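Side-chain contacts in hydratase ChsH1 (Mycobacterium tuberculosis, PDB 4W78), which hydrates the double bond of the steroid thioester 3-oxo-4,17-pregnadiene-20-carboxyl-CoA during breakdown of the cholesterol side chain: residues V69-G74 / I146-G151; A95-V100 / L136-F141; P87-F92 / I162-P167; N33-A38 / P64-V69. All coordinates share one frame; numbering follows the deposited sequence.

Interaction 1: residues V69-G74 / I146-G151; sequences VWTMMG and IVWQVG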
loop_
_atom_site.group_PDB
_atom_site.type_symbol
_atom_site.label_atom_id
_atom_site.label_comp_id
_atom_site.label_asym_id
_atom_site.label_seq_id
_atom_site.Cartn_x
_atom_site.Cartn_y
_atom_site.Cartn_z
ATOM N N VAL A 69 -10.652 6.850 0.844
ATOM C CA VAL A 69 -9.436 6.192 1.309
ATOM C C VAL A 69 -9.254 6.341 2.819
ATOM O O VAL A 69 -8.876 5.391 3.507
ATOM C CB VAL A 69 -8.195 6.753 0.565
ATOM C CG1 VAL A 69 -6.930 6.085 1.034
ATOM C CG2 VAL A 69 -8.379 6.554 -0.935
ATOM N N TRP A 70 -9.561 7.528 3.336
ATOM C CA TRP A 70 -9.291 7.788 4.745
ATOM C C TRP A 70 -10.037 6.827 5.643
ATOM O O TRP A 70 -9.511 6.418 6.694
ATOM C CB TRP A 70 -9.643 9.237 5.109
ATOM C CG TRP A 70 -8.952 10.219 4.223
ATOM C CD1 TRP A 70 -9.543 11.095 3.363
ATOM C CD2 TRP A 70 -7.536 10.392 4.062
ATOM N NE1 TRP A 70 -8.585 11.813 2.682
ATOM C CE2 TRP A 70 -7.349 11.405 3.098
ATOM C CE3 TRP A 70 -6.411 9.796 4.646
ATOM C CZ2 TRP A 70 -6.087 11.823 2.695
ATOM C CZ3 TRP A 70 -5.153 10.212 4.242
ATOM C CH2 TRP A 70 -5.006 11.224 3.278
ATOM N N THR A 71 -11.245 6.441 5.224
ATOM C CA THR A 71 -12.101 5.638 6.093
ATOM C C THR A 71 -12.178 4.157 5.714
ATOM O O THR A 71 -12.973 3.410 6.276
ATOM C CB THR A 71 -13.524 6.227 6.198
ATOM O OG1 THR A 71 -13.997 6.548 4.891
ATOM C CG2 THR A 71 -13.514 7.520 7.013
ATOM N N MET A 72 -11.331 3.712 4.796
ATOM C CA MET A 72 -11.254 2.283 4.502
ATOM C C MET A 72 -10.896 1.489 5.751
ATOM O O MET A 72 -10.099 1.947 6.572
ATOM C CB MET A 72 -10.224 1.996 3.395
ATOM C CG MET A 72 -10.598 2.606 2.044
ATOM S SD MET A 72 -12.100 1.878 1.314
ATOM C CE MET A 72 -11.439 0.398 0.573
ATOM N N MET A 73 -11.489 0.304 5.889
ATOM C CA MET A 73 -11.306 -0.523 7.081
ATOM C C MET A 73 -9.921 -1.155 7.214
ATOM O O MET A 73 -9.489 -1.492 8.326
ATOM C CB MET A 73 -12.383 -1.617 7.137
ATOM C CG MET A 73 -13.785 -1.145 7.501
ATOM S SD MET A 73 -13.986 -0.531 9.200
ATOM C CE MET A 73 -12.930 -1.642 10.132
ATOM N N GLY A 74 -9.237 -1.344 6.090
ATOM C CA GLY A 74 -7.905 -1.920 6.104
ATOM C C GLY A 74 -7.918 -3.435 6.109
ATOM O O GLY A 74 -8.981 -4.057 6.062
ATOM N N ILE A 146 -23.686 7.826 1.799
ATOM C CA ILE A 146 -22.563 7.938 2.722
ATOM C C ILE A 146 -22.268 9.408 2.911
ATOM O O ILE A 146 -22.257 10.171 1.937
ATOM C CB ILE A 146 -21.316 7.321 2.073
ATOM C CG1 ILE A 146 -21.568 5.880 1.624
ATOM C CG2 ILE A 146 -20.070 7.491 2.954
ATOM C CD1 ILE A 146 -22.251 5.032 2.596
ATOM N N VAL A 147 -22.021 9.816 4.150
ATOM C CA VAL A 147 -21.627 11.194 4.427
ATOM C C VAL A 147 -20.337 11.205 5.250
ATOM O O VAL A 147 -20.206 10.445 6.216
ATOM C CB VAL A 147 -22.734 11.974 5.159
ATOM C CG1 VAL A 147 -22.296 13.393 5.456
ATOM C CG2 VAL A 147 -24.037 11.977 4.332
ATOM N N TRP A 148 -19.385 12.039 4.844
ATOM C CA TRP A 148 -18.170 12.253 5.620
ATOM C C TRP A 148 -18.215 13.609 6.289
ATOM O O TRP A 148 -18.648 14.606 5.689
ATOM C CB TRP A 148 -16.914 12.193 4.747
ATOM C CG TRP A 148 -16.574 10.822 4.216
ATOM C CD1 TRP A 148 -15.808 9.874 4.834
ATOM C CD2 TRP A 148 -16.973 10.265 2.960
ATOM N NE1 TRP A 148 -15.694 8.757 4.024
ATOM C CE2 TRP A 148 -16.398 8.982 2.868
ATOM C CE3 TRP A 148 -17.740 10.742 1.883
ATOM C CZ2 TRP A 148 -16.583 8.156 1.759
ATOM C CZ3 TRP A 148 -17.910 9.922 0.768
ATOM C CH2 TRP A 148 -17.343 8.640 0.720
ATOM N N GLN A 149 -17.726 13.640 7.522
ATOM C CA GLN A 149 -17.688 14.856 8.312
ATOM C C GLN A 149 -16.300 15.110 8.873
ATOM O O GLN A 149 -15.512 14.183 9.069
ATOM C CB GLN A 149 -18.668 14.753 9.476
ATOM C CG GLN A 149 -20.107 14.629 9.038
ATOM C CD GLN A 149 -21.043 14.652 10.214
ATOM O OE1 GLN A 149 -21.057 13.726 11.023
ATOM N NE2 GLN A 149 -21.811 15.724 10.337
ATOM N N VAL A 150 -16.017 16.379 9.137
ATOM C CA VAL A 150 -14.903 16.752 9.995
ATOM C C VAL A 150 -15.574 17.459 11.155
ATOM O O VAL A 150 -16.161 18.524 10.981
ATOM C CB VAL A 150 -13.911 17.674 9.276
ATOM C CG1 VAL A 150 -12.878 18.218 10.263
ATOM C CG2 VAL A 150 -13.217 16.922 8.127
ATOM N N GLY A 151 -15.544 16.838 12.331
ATOM C CA GLY A 151 -16.370 17.300 13.434
ATOM C C GLY A 151 -17.833 17.171 13.045
ATOM O O GLY A 151 -18.279 16.102 12.621
#
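Thr-71 and Trp-148 are the closest backbone points of 69-74 and 146-151, with CA atoms 9.0 Å apart. Thr-71 follows the short, weakly bonded helix at 69-70. Trp-148 lies in strand 146-150, the last part of strand 139-150 in the antiparallel sheet of the hot-dog fold. The backbones themselves do not meet, and the indole of Trp-148 spans most of the distance to the short threonine side chain. The Trp-148 CA-CB bond points at the loop, and the indole brings its N-H edge to the threonine. The bond formed is nearly linear. Trp-148 NE1 donates to Thr-71 OG1 over 2.9 Å, with an N-H...O angle of 169°. The hydroxyl lies only 3° out of the indole plane, so it meets the ring edge squarely. In Thr-71 the hydroxyl sits between the backbone N and the carbonyl carbon (chi1 47°), which turns it to the indole, while the methyl comes alongside. Thr-71 CG2 is 3.9 Å from Trp-148 CD1. Both residues are buried, and the bond satisfies the indole N-H there. Ile-146, two residues earlier on the strand, packs CG2 against one face of the indole. The Thr-71 carbonyl accepts a hydrogen bond from Arg-21. Val-69 O is held by Arg-28 of the ChsH2 chain. Within the turn, Met-72 N bonds to Val-69 O at 3.2 Å.

Interaction 2: residues A95-V100 / L136-F141; sequences AGYIGV and LGEGWF
Tyr-97 and Trp-140 form a T-shaped (edge-to-face) aromatic pair at one end of the hot-dog sheet. The edge of the indole is directed at the tyrosine face. The planes stand at 78°, and the centroids of the phenol and the five-membered ring are 4.8 Å apart. The approach is off-centre. Trp-140 CD1 lies over the rim of the phenol, 3.6 Å from Tyr-97 CZ. The backbone of 136-141 meets another part of the tyrosine. Glu-138 O lies at the edge of the phenol, near its plane, and Gly-139 CA comes within 3.9 Å of Tyr-97 CD1. The Glu-138 side chain runs extended, with CG anti to the backbone N (chi1 -172°), and brings its carboxylate to the phenol hydroxyl. Ring and carboxylate planes are 40° apart. Tyr-97 OH is 3.1 Å from Glu-138 OE1, a possible hydrogen bond that is not settled, since the same proton could go elsewhere. Lys-166 makes a cation-pi contact with the Tyr-97 ring. Tyr-97 itself is the centre of an inverse gamma turn, just after the Schellman motif at Gly-96 that ends the preceding helix. A water joins the two rings: it lies 2.8 Å from Tyr-97 OH and accepts from Trp-140 NE1 at 3.3 Å.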
loop_
_atom_site.group_PDB
_atom_site.type_symbol
_atom_site.label_atom_id
_atom_site.label_comp_id
_atom_site.label_asym_id
_atom_site.label_seq_id
_atom_site.Cartn_x
_atom_site.Cartn_y
_atom_site.Cartn_z
ATOM N N ALA A 95 -31.278 -15.224 0.410
ATOM C CA ALA A 95 -32.315 -15.377 -0.599
ATOM C C ALA A 95 -31.728 -15.859 -1.925
ATOM O O ALA A 95 -32.441 -15.951 -2.924
ATOM C CB ALA A 95 -33.064 -14.065 -0.790
ATOM N N GLY A 96 -30.431 -16.154 -1.930
ATOM C CA GLY A 96 -29.786 -16.753 -3.089
ATOM C C GLY A 96 -29.030 -15.785 -3.983
ATOM O O GLY A 96 -28.351 -16.200 -4.930
ATOM N N TYR A 97 -29.140 -14.495 -3.691
ATOM C CA TYR A 97 -28.480 -13.485 -4.510
ATOM C C TYR A 97 -27.040 -13.302 -4.042
ATOM O O TYR A 97 -26.683 -12.260 -3.512
ATOM C CB TYR A 97 -29.245 -12.158 -4.444
ATOM C CG TYR A 97 -30.687 -12.270 -4.888
ATOM C CD1 TYR A 97 -31.030 -12.154 -6.227
ATOM C CD2 TYR A 97 -31.706 -12.493 -3.965
ATOM C CE1 TYR A 97 -32.351 -12.260 -6.644
ATOM C CE2 TYR A 97 -33.028 -12.594 -4.370
ATOM C CZ TYR A 97 -33.343 -12.476 -5.713
ATOM O OH TYR A 97 -34.655 -12.580 -6.121
ATOM N N ILE A 98 -26.213 -14.321 -4.254
ATOM C CA ILE A 98 -24.873 -14.354 -3.674
ATOM C C ILE A 98 -23.839 -13.545 -4.447
ATOM O O ILE A 98 -22.779 -13.215 -3.916
ATOM C CB ILE A 98 -24.376 -15.804 -3.495
ATOM C CG1 ILE A 98 -24.487 -16.572 -4.815
ATOM C CG2 ILE A 98 -25.179 -16.492 -2.408
ATOM C CD1 ILE A 98 -24.127 -18.044 -4.722
ATOM N N GLY A 99 -24.157 -13.210 -5.693
ATOM C CA GLY A 99 -23.269 -12.394 -6.497
ATOM C C GLY A 99 -23.386 -10.932 -6.133
ATOM O O GLY A 99 -24.416 -10.502 -5.612
ATOM N N VAL A 100 -22.327 -10.168 -6.385
ATOM C CA VAL A 100 -22.361 -8.727 -6.147
ATOM C C VAL A 100 -21.464 -7.982 -7.136
ATOM O O VAL A 100 -20.403 -8.475 -7.532
ATOM C CB VAL A 100 -21.998 -8.366 -4.678
ATOM C CG1 VAL A 100 -20.540 -8.685 -4.375
ATOM C CG2 VAL A 100 -22.297 -6.894 -4.391
ATOM N N LEU A 136 -26.727 -9.858 -15.740
ATOM C CA LEU A 136 -25.946 -10.745 -14.886
ATOM C C LEU A 136 -26.825 -11.779 -14.191
ATOM O O LEU A 136 -26.323 -12.682 -13.519
ATOM C CB LEU A 136 -25.164 -9.936 -13.848
ATOM C CG LEU A 136 -24.104 -8.981 -14.406
ATOM C CD1 LEU A 136 -23.466 -8.172 -13.299
ATOM C CD2 LEU A 136 -23.046 -9.756 -15.172
ATOM N N GLY A 137 -28.138 -11.647 -14.362
ATOM C CA GLY A 137 -29.092 -12.522 -13.705
ATOM C C GLY A 137 -30.125 -11.739 -12.921
ATOM O O GLY A 137 -30.059 -10.511 -12.852
ATOM N N GLU A 138 -31.087 -12.440 -12.327
ATOM C CA GLU A 138 -32.077 -11.782 -11.486
ATOM C C GLU A 138 -31.376 -11.166 -10.279
ATOM O O GLU A 138 -30.510 -11.793 -9.664
ATOM C CB GLU A 138 -33.161 -12.761 -11.031
ATOM C CG GLU A 138 -34.329 -12.092 -10.309
ATOM C CD GLU A 138 -35.390 -13.076 -9.838
ATOM O OE1 GLU A 138 -35.104 -13.876 -8.917
ATOM O OE2 GLU A 138 -36.516 -13.044 -10.383
ATOM N N GLY A 139 -31.733 -9.931 -9.949
ATOM C CA GLY A 139 -31.080 -9.262 -8.843
ATOM C C GLY A 139 -31.846 -8.111 -8.223
ATOM O O GLY A 139 -32.921 -7.723 -8.685
ATOM N N TRP A 140 -31.273 -7.569 -7.158
ATOM C CA TRP A 140 -31.822 -6.400 -6.482
ATOM C C TRP A 140 -30.768 -5.320 -6.439
ATOM O O TRP A 140 -29.602 -5.604 -6.179
ATOM C CB TRP A 140 -32.188 -6.749 -5.044
ATOM C CG TRP A 140 -33.412 -7.585 -4.911
ATOM C CD1 TRP A 140 -33.555 -8.896 -5.262
ATOM C CD2 TRP A 140 -34.662 -7.176 -4.354
ATOM N NE1 TRP A 140 -34.823 -9.329 -4.965
ATOM C CE2 TRP A 140 -35.524 -8.291 -4.405
ATOM C CE3 TRP A 140 -35.137 -5.977 -3.810
ATOM C CZ2 TRP A 140 -36.837 -8.241 -3.943
ATOM C CZ3 TRP A 140 -36.445 -5.929 -3.351
ATOM C CH2 TRP A 140 -37.279 -7.055 -3.423
ATOM N N PHE A 141 -31.163 -4.078 -6.696
ATOM C CA PHE A 141 -30.226 -2.970 -6.569
ATOM C C PHE A 141 -30.348 -2.350 -5.191
ATOM O O PHE A 141 -31.457 -2.163 -4.690
ATOM C CB PHE A 141 -30.483 -1.903 -7.639
ATOM C CG PHE A 141 -30.173 -2.359 -9.047
ATOM C CD1 PHE A 141 -28.895 -2.238 -9.550
ATOM C CD2 PHE A 141 -31.162 -2.892 -9.856
ATOM C CE1 PHE A 141 -28.599 -2.640 -10.843
ATOM C CE2 PHE A 141 -30.874 -3.303 -11.151
ATOM C CZ PHE A 141 -29.589 -3.174 -11.638
HETATM O O HOH W 1 -36.793 -11.883 -4.419
#

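Interaction 3: residues P87-F92 / I162-P167; sequences PIIKLF and ILKFKP
The aliphatic chain of Lys-164 passes across the helix, touching Ile-89 and Phe-92. Its chain does not run straight out from the strand. It bends at chi2 (-77°) and again at chi3 (-71°), which folds CD and CE back against the helix. Lys-164 CD then reaches Ile-89 CD1 at 3.9 Å, and Lys-164 CE comes equally close to Phe-92 CB. Thus the methylenes of a charged residue do apolar work in a buried place. The ammonium group passes beyond the two segments to a salt bridge with Asp-93, and it also makes weak hydrogen bonds to the carbonyls of Tyr-97 and Gly-99. These partners give the buried charge a setting that would probably favour the protonated amine.

Ile-89 works through its terminal methyl alone. The methyl also meets Ile-162 CD1, at 4.1 Å, and the two isoleucine side chains cross at about a right angle. Ile-162 has CG1 between the backbone N and the carbonyl carbon, and its CD1 extends toward the helix. Phe-92 meets the lysine chiefly through CB, because its ring leads off from the strand.

This is helix-on-sheet packing within the hot-dog domain. The axis of 87-92 runs 9.9 Å from that of strand 162-165. Segment 87-92 runs in the same general direction as the strand, tilted by 28°. Helix 3-13 also packs on it, through Ile-12, Ala-8 and Ile-5. Ile-142 of strand 139-150 and Val-100 of strand 99-109 flank the contact within the sheet.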
loop_
_atom_site.group_PDB
_atom_site.type_symbol
_atom_site.label_atom_id
_atom_site.label_comp_id
_atom_site.label_asym_id
_atom_site.label_seq_id
_atom_site.Cartn_x
_atom_site.Cartn_y
_atom_site.Cartn_z
ATOM N N PRO A 87 -26.342 -6.364 7.440
ATOM C CA PRO A 87 -27.653 -7.018 7.429
ATOM C C PRO A 87 -28.237 -7.163 6.024
ATOM O O PRO A 87 -28.903 -8.165 5.750
ATOM C CB PRO A 87 -28.520 -6.069 8.257
ATOM C CG PRO A 87 -27.561 -5.340 9.125
ATOM C CD PRO A 87 -26.279 -5.251 8.403
ATOM N N ILE A 88 -28.004 -6.174 5.165
ATOM C CA ILE A 88 -28.519 -6.205 3.802
ATOM C C ILE A 88 -27.852 -7.308 2.993
ATOM O O ILE A 88 -28.531 -8.072 2.295
ATOM C CB ILE A 88 -28.319 -4.851 3.104
ATOM C CG1 ILE A 88 -29.398 -3.881 3.559
ATOM C CG2 ILE A 88 -28.359 -5.003 1.581
ATOM C CD1 ILE A 88 -30.774 -4.243 3.047
ATOM N N ILE A 89 -26.533 -7.408 3.107
ATOM C CA ILE A 89 -25.803 -8.461 2.400
ATOM C C ILE A 89 -26.247 -9.854 2.857
ATOM O O ILE A 89 -26.467 -10.738 2.033
ATOM C CB ILE A 89 -24.273 -8.321 2.556
ATOM C CG1 ILE A 89 -23.779 -7.016 1.926
ATOM C CG2 ILE A 89 -23.558 -9.538 1.948
ATOM C CD1 ILE A 89 -24.146 -6.828 0.460
ATOM N N LYS A 90 -26.397 -10.049 4.168
ATOM C CA LYS A 90 -26.903 -11.317 4.690
ATOM C C LYS A 90 -28.303 -11.656 4.172
ATOM O O LYS A 90 -28.562 -12.786 3.768
ATOM C CB LYS A 90 -26.903 -11.308 6.224
ATOM C CG LYS A 90 -27.361 -12.616 6.866
ATOM C CD LYS A 90 -26.393 -13.754 6.577
ATOM C CE LYS A 90 -26.538 -14.890 7.588
ATOM N NZ LYS A 90 -27.937 -15.383 7.727
ATOM N N LEU A 91 -29.200 -10.676 4.202
ATOM C CA LEU A 91 -30.558 -10.843 3.704
ATOM C C LEU A 91 -30.545 -11.388 2.277
ATOM O O LEU A 91 -31.183 -12.401 1.992
ATOM C CB LEU A 91 -31.297 -9.501 3.740
ATOM C CG LEU A 91 -32.742 -9.456 3.242
ATOM C CD1 LEU A 91 -33.647 -10.272 4.163
ATOM C CD2 LEU A 91 -33.227 -8.011 3.128
ATOM N N PHE A 92 -29.798 -10.726 1.393
ATOM C CA PHE A 92 -29.783 -11.120 -0.023
ATOM C C PHE A 92 -29.008 -12.399 -0.321
ATOM O O PHE A 92 -29.410 -13.184 -1.189
ATOM C CB PHE A 92 -29.347 -9.954 -0.919
ATOM C CG PHE A 92 -30.398 -8.894 -1.036
ATOM C CD1 PHE A 92 -31.537 -9.129 -1.790
ATOM C CD2 PHE A 92 -30.282 -7.693 -0.353
ATOM C CE1 PHE A 92 -32.531 -8.174 -1.877
ATOM C CE2 PHE A 92 -31.273 -6.728 -0.445
ATOM C CZ PHE A 92 -32.396 -6.967 -1.207
ATOM N N ILE A 162 -25.066 -0.877 -5.628
ATOM C CA ILE A 162 -24.608 -2.214 -5.964
ATOM C C ILE A 162 -25.770 -3.063 -6.432
ATOM O O ILE A 162 -26.942 -2.739 -6.195
ATOM C CB ILE A 162 -23.932 -2.920 -4.766
ATOM C CG1 ILE A 162 -24.954 -3.211 -3.662
ATOM C CG2 ILE A 162 -22.776 -2.091 -4.238
ATOM C CD1 ILE A 162 -24.419 -4.087 -2.513
ATOM N N LEU A 163 -25.428 -4.155 -7.108
ATOM C CA LEU A 163 -26.390 -5.147 -7.548
ATOM C C LEU A 163 -26.050 -6.476 -6.890
ATOM O O LEU A 163 -24.925 -6.970 -7.028
ATOM C CB LEU A 163 -26.320 -5.292 -9.072
ATOM C CG LEU A 163 -27.099 -6.458 -9.671
ATOM C CD1 LEU A 163 -28.608 -6.295 -9.486
ATOM C CD2 LEU A 163 -26.733 -6.606 -11.147
ATOM N N LYS A 164 -26.994 -7.034 -6.143
ATOM C CA LYS A 164 -26.864 -8.403 -5.645
ATOM C C LYS A 164 -27.677 -9.300 -6.558
ATOM O O LYS A 164 -28.872 -9.076 -6.757
ATOM C CB LYS A 164 -27.397 -8.520 -4.215
ATOM C CG LYS A 164 -26.578 -7.763 -3.189
ATOM C CD LYS A 164 -25.304 -8.509 -2.860
ATOM C CE LYS A 164 -25.607 -9.761 -2.055
ATOM N NZ LYS A 164 -24.480 -10.732 -2.162
ATOM N N PHE A 165 -27.041 -10.325 -7.117
ATOM C CA PHE A 165 -27.684 -11.090 -8.171
ATOM C C PHE A 165 -27.493 -12.588 -7.982
ATOM O O PHE A 165 -26.584 -13.018 -7.270
ATOM C CB PHE A 165 -27.153 -10.650 -9.551
ATOM C CG PHE A 165 -25.674 -10.890 -9.747
ATOM C CD1 PHE A 165 -24.742 -9.941 -9.370
ATOM C CD2 PHE A 165 -25.221 -12.069 -10.328
ATOM C CE1 PHE A 165 -23.387 -10.161 -9.551
ATOM C CE2 PHE A 165 -23.871 -12.294 -10.507
ATOM C CZ PHE A 165 -22.954 -11.347 -10.127
ATOM N N LYS A 166 -28.360 -13.359 -8.628
ATOM C CA LYS A 166 -28.235 -14.809 -8.691
ATOM C C LYS A 166 -27.306 -15.171 -9.842
ATOM O O LYS A 166 -27.598 -14.861 -10.997
ATOM C CB LYS A 166 -29.603 -15.448 -8.933
ATOM C CG LYS A 166 -30.489 -15.556 -7.702
ATOM C CD LYS A 166 -31.808 -16.219 -8.053
ATOM C CE LYS A 166 -32.498 -16.773 -6.820
ATOM N NZ LYS A 166 -32.662 -15.722 -5.786
ATOM N N PRO A 167 -26.177 -15.824 -9.532
ATOM C CA PRO A 167 -25.231 -16.258 -10.567
ATOM C C PRO A 167 -25.861 -17.300 -11.485
ATOM O O PRO A 167 -26.902 -17.860 -11.141
ATOM C CB PRO A 167 -24.094 -16.883 -9.754
ATOM C CG PRO A 167 -24.195 -16.229 -8.408
ATOM C CD PRO A 167 -25.672 -16.110 -8.180
#

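Interaction 4: residues N33-A38 / P64-V69; sequences NNWVEA and PAMIQV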
loop_
_atom_site.group_PDB
_atom_site.type_symbol
_atom_site.label_atom_id
_atom_site.label_comp_id
_atom_site.label_asym_id
_atom_site.label_seq_id
_atom_site.Cartn_x
_atom_site.Cartn_y
_atom_site.Cartn_z
ATOM N N ASN A 33 1.040 11.243 -0.445
ATOM C CA ASN A 33 2.206 10.918 -1.269
ATOM C C ASN A 33 2.076 9.550 -1.922
ATOM O O ASN A 33 2.340 9.409 -3.115
ATOM C CB ASN A 33 3.504 10.989 -0.459
ATOM C CG ASN A 33 3.934 12.427 -0.137
ATOM O OD1 ASN A 33 3.482 13.376 -0.771
ATOM N ND2 ASN A 33 4.834 12.583 0.826
ATOM N N ASN A 34 1.677 8.543 -1.148
ATOM C CA ASN A 34 1.551 7.200 -1.695
ATOM C C ASN A 34 0.536 7.192 -2.831
ATOM O O ASN A 34 0.730 6.526 -3.852
ATOM C CB ASN A 34 1.127 6.201 -0.614
ATOM C CG ASN A 34 2.236 5.902 0.398
ATOM O OD1 ASN A 34 3.412 6.156 0.153
ATOM N ND2 ASN A 34 1.849 5.335 1.531
ATOM N N TRP A 35 -0.553 7.926 -2.632
ATOM C CA TRP A 35 -1.665 7.955 -3.577
ATOM C C TRP A 35 -1.305 8.709 -4.854
ATOM O O TRP A 35 -1.471 8.166 -5.954
ATOM C CB TRP A 35 -2.893 8.547 -2.878
ATOM C CG TRP A 35 -4.216 8.428 -3.581
ATOM C CD1 TRP A 35 -5.189 7.505 -3.347
ATOM C CD2 TRP A 35 -4.730 9.312 -4.584
ATOM N NE1 TRP A 35 -6.287 7.753 -4.157
ATOM C CE2 TRP A 35 -6.024 8.855 -4.924
ATOM C CE3 TRP A 35 -4.230 10.456 -5.209
ATOM C CZ2 TRP A 35 -6.813 9.493 -5.871
ATOM C CZ3 TRP A 35 -5.019 11.086 -6.182
ATOM C CH2 TRP A 35 -6.288 10.594 -6.501
ATOM N N VAL A 36 -0.791 9.932 -4.741
ATOM C CA VAL A 36 -0.454 10.659 -5.977
ATOM C C VAL A 36 0.632 9.947 -6.777
ATOM O O VAL A 36 0.621 9.982 -8.007
ATOM C CB VAL A 36 -0.084 12.146 -5.757
ATOM C CG1 VAL A 36 -1.241 12.881 -5.087
ATOM C CG2 VAL A 36 1.213 12.290 -4.969
ATOM N N GLU A 37 1.563 9.287 -6.100
ATOM C CA GLU A 37 2.616 8.574 -6.803
ATOM C C GLU A 37 2.056 7.385 -7.590
ATOM O O GLU A 37 2.466 7.150 -8.734
ATOM C CB GLU A 37 3.709 8.117 -5.834
ATOM C CG GLU A 37 4.523 9.293 -5.288
ATOM C CD GLU A 37 5.491 8.889 -4.190
ATOM O OE1 GLU A 37 5.867 7.697 -4.130
ATOM O OE2 GLU A 37 5.870 9.773 -3.388
ATOM N N ALA A 38 1.142 6.633 -6.990
ATOM C CA ALA A 38 0.594 5.464 -7.678
ATOM C C ALA A 38 -0.368 5.874 -8.802
ATOM O O ALA A 38 -0.352 5.273 -9.875
ATOM C CB ALA A 38 -0.101 4.539 -6.676
ATOM N N PRO A 64 -9.445 15.421 -3.696
ATOM C CA PRO A 64 -10.834 15.145 -3.307
ATOM C C PRO A 64 -11.171 13.662 -3.416
ATOM O O PRO A 64 -11.850 13.114 -2.537
ATOM C CB PRO A 64 -11.640 15.957 -4.315
ATOM C CG PRO A 64 -10.738 17.134 -4.606
ATOM C CD PRO A 64 -9.339 16.575 -4.612
ATOM N N ALA A 65 -10.658 13.018 -4.463
ATOM C CA ALA A 65 -10.937 11.605 -4.724
ATOM C C ALA A 65 -10.335 10.653 -3.688
ATOM O O ALA A 65 -10.580 9.456 -3.750
ATOM C CB ALA A 65 -10.464 11.217 -6.126
ATOM N N MET A 66 -9.534 11.177 -2.758
ATOM C CA MET A 66 -9.076 10.369 -1.619
ATOM C C MET A 66 -10.076 10.242 -0.470
ATOM O O MET A 66 -9.786 9.545 0.509
ATOM C CB MET A 66 -7.750 10.906 -1.049
ATOM C CG MET A 66 -6.538 10.573 -1.899
ATOM S SD MET A 66 -4.995 10.902 -1.014
ATOM C CE MET A 66 -4.900 9.476 0.071
ATOM N N ILE A 67 -11.255 10.861 -0.564
ATOM C CA ILE A 67 -12.159 10.892 0.597
ATOM C C ILE A 67 -12.465 9.499 1.156
ATOM O O ILE A 67 -12.386 9.291 2.360
ATOM C CB ILE A 67 -13.454 11.706 0.356
ATOM C CG1 ILE A 67 -14.241 11.868 1.667
ATOM C CG2 ILE A 67 -14.342 11.060 -0.714
ATOM C CD1 ILE A 67 -13.541 12.758 2.675
ATOM N N GLN A 68 -12.732 8.537 0.280
ATOM C CA GLN A 68 -13.072 7.196 0.733
ATOM C C GLN A 68 -11.852 6.450 1.270
ATOM O O GLN A 68 -11.986 5.518 2.065
ATOM C CB GLN A 68 -13.717 6.431 -0.424
ATOM C CG GLN A 68 -14.407 5.146 -0.061
ATOM C CD GLN A 68 -15.239 4.605 -1.224
ATOM O OE1 GLN A 68 -15.533 5.315 -2.170
ATOM N NE2 GLN A 68 -15.594 3.337 -1.155
ATOM N N VAL A 69 -10.652 6.850 0.844
ATOM C CA VAL A 69 -9.436 6.192 1.309
ATOM C C VAL A 69 -9.254 6.341 2.819
ATOM O O VAL A 69 -8.876 5.391 3.507
ATOM C CB VAL A 69 -8.195 6.753 0.565
ATOM C CG1 VAL A 69 -6.930 6.085 1.034
ATOM C CG2 VAL A 69 -8.379 6.554 -0.935
HETATM O O HOH W 2 -9.035 7.179 -4.602
#
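Trp-35 of helix 33-38 lies closest to Met-66 of the 3-10 turn 64-66, with CA atoms 8.0 Å apart. The methionine lies over one indole face. Its CG sits almost on the normal of the five-membered ring, 5° off it and 3.4 Å from the centroid, a close CH-pi contact. Met-66 SD follows over the same ring, 4.0 Å from the centroid, which makes a Met-aromatic contact. A bend at chi3 (78°) carries the terminal CE back to Trp-35 CB at 3.7 Å. Trp-35 has CG anti to the backbone N (chi1 -169°), which projects the indole out from its helix. Two smaller groups meet the ring obliquely: Ala-65 CB is 4.0 Å from Trp-35 CZ2, and Val-69 CG2 touches its NE1 side. The indole N-H goes to a water, 2.8 Å from Trp-35 NE1, that in turn donates to Ala-65 O. All four touching residues are buried. Gly-57 and Thr-56 of the ChsH2 chain pack on Trp-35 and Ala-65. Glu-37 on the helix forms a salt bridge with Arg-24 of the second copy of this protein. The arrangement joins two helical parts of the hot-dog domain at the interface with ChsH2.

How the interactions relate
Interactions 1 and 4 are neighbours, with centres about 13 Å apart, and share Val-69. Trp-148 of interaction 1 packs on Ile-67 and Gln-68 of interaction 4, with Trp-148 CD2 3.4 Å from Ile-67 CG1, and both contacts meet the ChsH2 chain. Interactions 2 and 3 form a second cluster, with centres about 6 Å apart. There Phe-92 O lies 2.8 Å from Tyr-97 N, and Glu-138 O lies 2.9 Å from Lys-166 N, both probable hydrogen bonds. The clusters are well separated: the centres of interactions 2 and 4 are about 31 Å apart. Strand 139-150 runs between them, carrying Trp-148 in interaction 1 and Trp-140 in interaction 2.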